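Local coordinates for iota-carrageenase (PDB 1H80), which hydrolyses the beta-1,4 linkages within iota-carrageenan, a sulfated galactan of red algal cell walls, inverting the anomeric configuration, at residues 216-221 against 252-257. Sequence-based numbering, arbitrary orientation.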
loop_
_atom_site.group_PDB
_atom_site.type_symbol
_atom_site.label_atom_id
_atom_site.label_comp_id
_atom_site.label_asym_id
_atom_site.label_seq_id
_atom_site.Cartn_x
_atom_site.Cartn_y
_atom_site.Cartn_z
ATOM N N ARG A 216 1.090 -1.624 2.836
ATOM C CA ARG A 216 2.526 -1.729 2.658
ATOM C C ARG A 216 3.259 -0.574 3.325
ATOM O O ARG A 216 3.414 0.499 2.745
ATOM C CB ARG A 216 2.830 -1.758 1.162
ATOM C CG ARG A 216 4.280 -2.003 0.805
ATOM C CD ARG A 216 4.479 -1.793 -0.687
ATOM N NE ARG A 216 3.882 -2.857 -1.491
ATOM C CZ ARG A 216 4.502 -3.997 -1.786
ATOM N NH1 ARG A 216 5.733 -4.212 -1.343
ATOM N NH2 ARG A 216 3.897 -4.920 -2.522
ATOM N N MET A 217 3.703 -0.797 4.555
ATOM C CA MET A 217 4.418 0.240 5.275
ATOM C C MET A 217 5.894 0.078 4.975
ATOM O O MET A 217 6.701 -0.271 5.835
ATOM C CB MET A 217 4.107 0.140 6.761
ATOM C CG MET A 217 2.643 0.488 7.026
ATOM S SD MET A 217 2.085 0.200 8.688
ATOM C CE MET A 217 1.812 -1.591 8.625
ATOM N N GLU A 218 6.210 0.325 3.709
ATOM C CA GLU A 218 7.565 0.234 3.189
ATOM C C GLU A 218 7.980 1.667 2.884
ATOM O O GLU A 218 7.693 2.211 1.816
ATOM C CB GLU A 218 7.565 -0.638 1.929
ATOM C CG GLU A 218 8.913 -0.793 1.254
ATOM C CD GLU A 218 8.967 -2.009 0.343
ATOM O OE1 GLU A 218 7.951 -2.302 -0.325
ATOM O OE2 GLU A 218 10.029 -2.666 0.292
ATOM N N THR A 219 8.643 2.273 3.860
ATOM C CA THR A 219 9.079 3.660 3.781
ATOM C C THR A 219 10.409 3.815 3.053
ATOM O O THR A 219 11.449 3.980 3.688
ATOM C CB THR A 219 9.188 4.227 5.202
ATOM O OG1 THR A 219 10.077 3.407 5.974
ATOM C CG2 THR A 219 7.826 4.203 5.874
ATOM N N ASP A 220 10.373 3.794 1.723
ATOM C CA ASP A 220 11.609 3.878 0.948
ATOM C C ASP A 220 11.738 4.976 -0.103
ATOM O O ASP A 220 12.532 4.843 -1.038
ATOM C CB ASP A 220 11.891 2.526 0.282
ATOM C CG ASP A 220 10.814 2.120 -0.711
ATOM O OD1 ASP A 220 9.913 2.936 -0.993
ATOM O OD2 ASP A 220 10.875 0.978 -1.218
ATOM N N ASN A 221 10.982 6.058 0.039
ATOM C CA ASN A 221 11.070 7.160 -0.917
ATOM C C ASN A 221 12.439 7.824 -0.763
ATOM O O ASN A 221 12.806 8.251 0.332
ATOM C CB ASN A 221 9.968 8.186 -0.645
ATOM C CG ASN A 221 9.904 9.266 -1.707
ATOM O OD1 ASN A 221 10.925 9.830 -2.095
ATOM N ND2 ASN A 221 8.698 9.565 -2.176
ATOM N N GLY A 252 8.507 -2.578 6.336
ATOM C CA GLY A 252 9.804 -2.574 5.682
ATOM C C GLY A 252 10.304 -1.149 5.788
ATOM O O GLY A 252 10.078 -0.349 4.884
ATOM N N PRO A 253 11.004 -0.807 6.877
ATOM C CA PRO A 253 11.514 0.550 7.081
ATOM C C PRO A 253 12.667 1.005 6.203
ATOM O O PRO A 253 12.934 2.203 6.108
ATOM C CB PRO A 253 11.884 0.545 8.557
ATOM C CG PRO A 253 12.434 -0.841 8.732
ATOM C CD PRO A 253 11.434 -1.701 7.972
ATOM N N HIS A 254 13.339 0.064 5.548
ATOM C CA HIS A 254 14.480 0.411 4.715
ATOM C C HIS A 254 15.473 1.220 5.549
ATOM O O HIS A 254 16.039 0.697 6.504
ATOM C CB HIS A 254 14.029 1.197 3.479
ATOM C CG HIS A 254 13.408 0.340 2.420
ATOM N ND1 HIS A 254 14.016 0.094 1.208
ATOM C CD2 HIS A 254 12.248 -0.360 2.406
ATOM C CE1 HIS A 254 13.260 -0.719 0.493
ATOM N NE2 HIS A 254 12.181 -1.011 1.198
ATOM N N PHE A 255 15.650 2.495 5.214
ATOM C CA PHE A 255 16.592 3.374 5.915
ATOM C C PHE A 255 15.934 4.311 6.929
ATOM O O PHE A 255 16.619 4.997 7.690
ATOM C CB PHE A 255 17.316 4.232 4.877
ATOM C CG PHE A 255 16.377 5.031 4.015
ATOM C CD1 PHE A 255 15.728 6.153 4.525
ATOM C CD2 PHE A 255 16.081 4.619 2.720
ATOM C CE1 PHE A 255 14.794 6.849 3.763
ATOM C CE2 PHE A 255 15.147 5.310 1.946
ATOM C CZ PHE A 255 14.501 6.427 2.473
ATOM N N MET A 256 14.608 4.340 6.933
ATOM C CA MET A 256 13.856 5.244 7.796
ATOM C C MET A 256 13.536 4.793 9.213
ATOM O O MET A 256 13.177 3.644 9.456
ATOM C CB MET A 256 12.554 5.627 7.085
ATOM C CG MET A 256 11.599 6.512 7.879
ATOM S SD MET A 256 12.274 8.128 8.308
ATOM C CE MET A 256 12.889 8.638 6.715
ATOM N N LYS A 257 13.664 5.728 10.148
ATOM C CA LYS A 257 13.341 5.468 11.540
ATOM C C LYS A 257 11.886 5.889 11.729
ATOM O O LYS A 257 11.572 7.080 11.778
ATOM C CB LYS A 257 14.236 6.286 12.470
ATOM C CG LYS A 257 13.865 6.136 13.933
ATOM C CD LYS A 257 14.845 6.865 14.835
ATOM C CE LYS A 257 14.475 6.683 16.295
ATOM N NZ LYS A 257 15.485 7.295 17.203
#
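Segments 216-221 and 252-257 run side by side, continuing the neighbouring parallel strands 216-218 and 250-252: G252 N bonds to M217 O at 3.0 Å, and G252 O receives a weak bond from T219 N. The same carbonyl oxygen lies 3.1 Å from E218 CA in a CA-H...O contact. Beyond it, residues 253-256 form a type II' turn that lays H254 and F255 against 218-221. H254 NE2 donates to E218 OE2 across 2.9 Å in an almost straight bond (178°); the oxygen lies in the imidazole plane but is met on its anti side, somewhat out of the carboxylate plane. E218 reaches it with an extended side chain, CG anti to the backbone N (chi1 178°), while its other oxygen, OE1, takes a salt bridge from R216 NH1 at 3.1 Å. The carboxylate is thus held at both oxygens, which limits its rotation. D220 CB sits over the centre of one face of the H254 ring in a CH-pi contact, 3.3 Å from the centroid. F255 instead meets backbone: N221 O approaches CZ at the ring edge (3.3 Å), and T219 O lies over a face near the rim. T219 OG1 makes a weak bond to P253 O, packs against M256 CB and also bonds N258. Such stacking of successive parallel strands, with loops extending from their ends, is characteristic of the right-handed beta-helix of pectate lyase-like folds, which this family 82 hydrolase shares. Strand 194-196 lies against R216, M217 and E218, the F281 ring meets H254, and helix 222-227, whose L223 N is capped by N221 OD1, packs M224 against T219, F255 and M256.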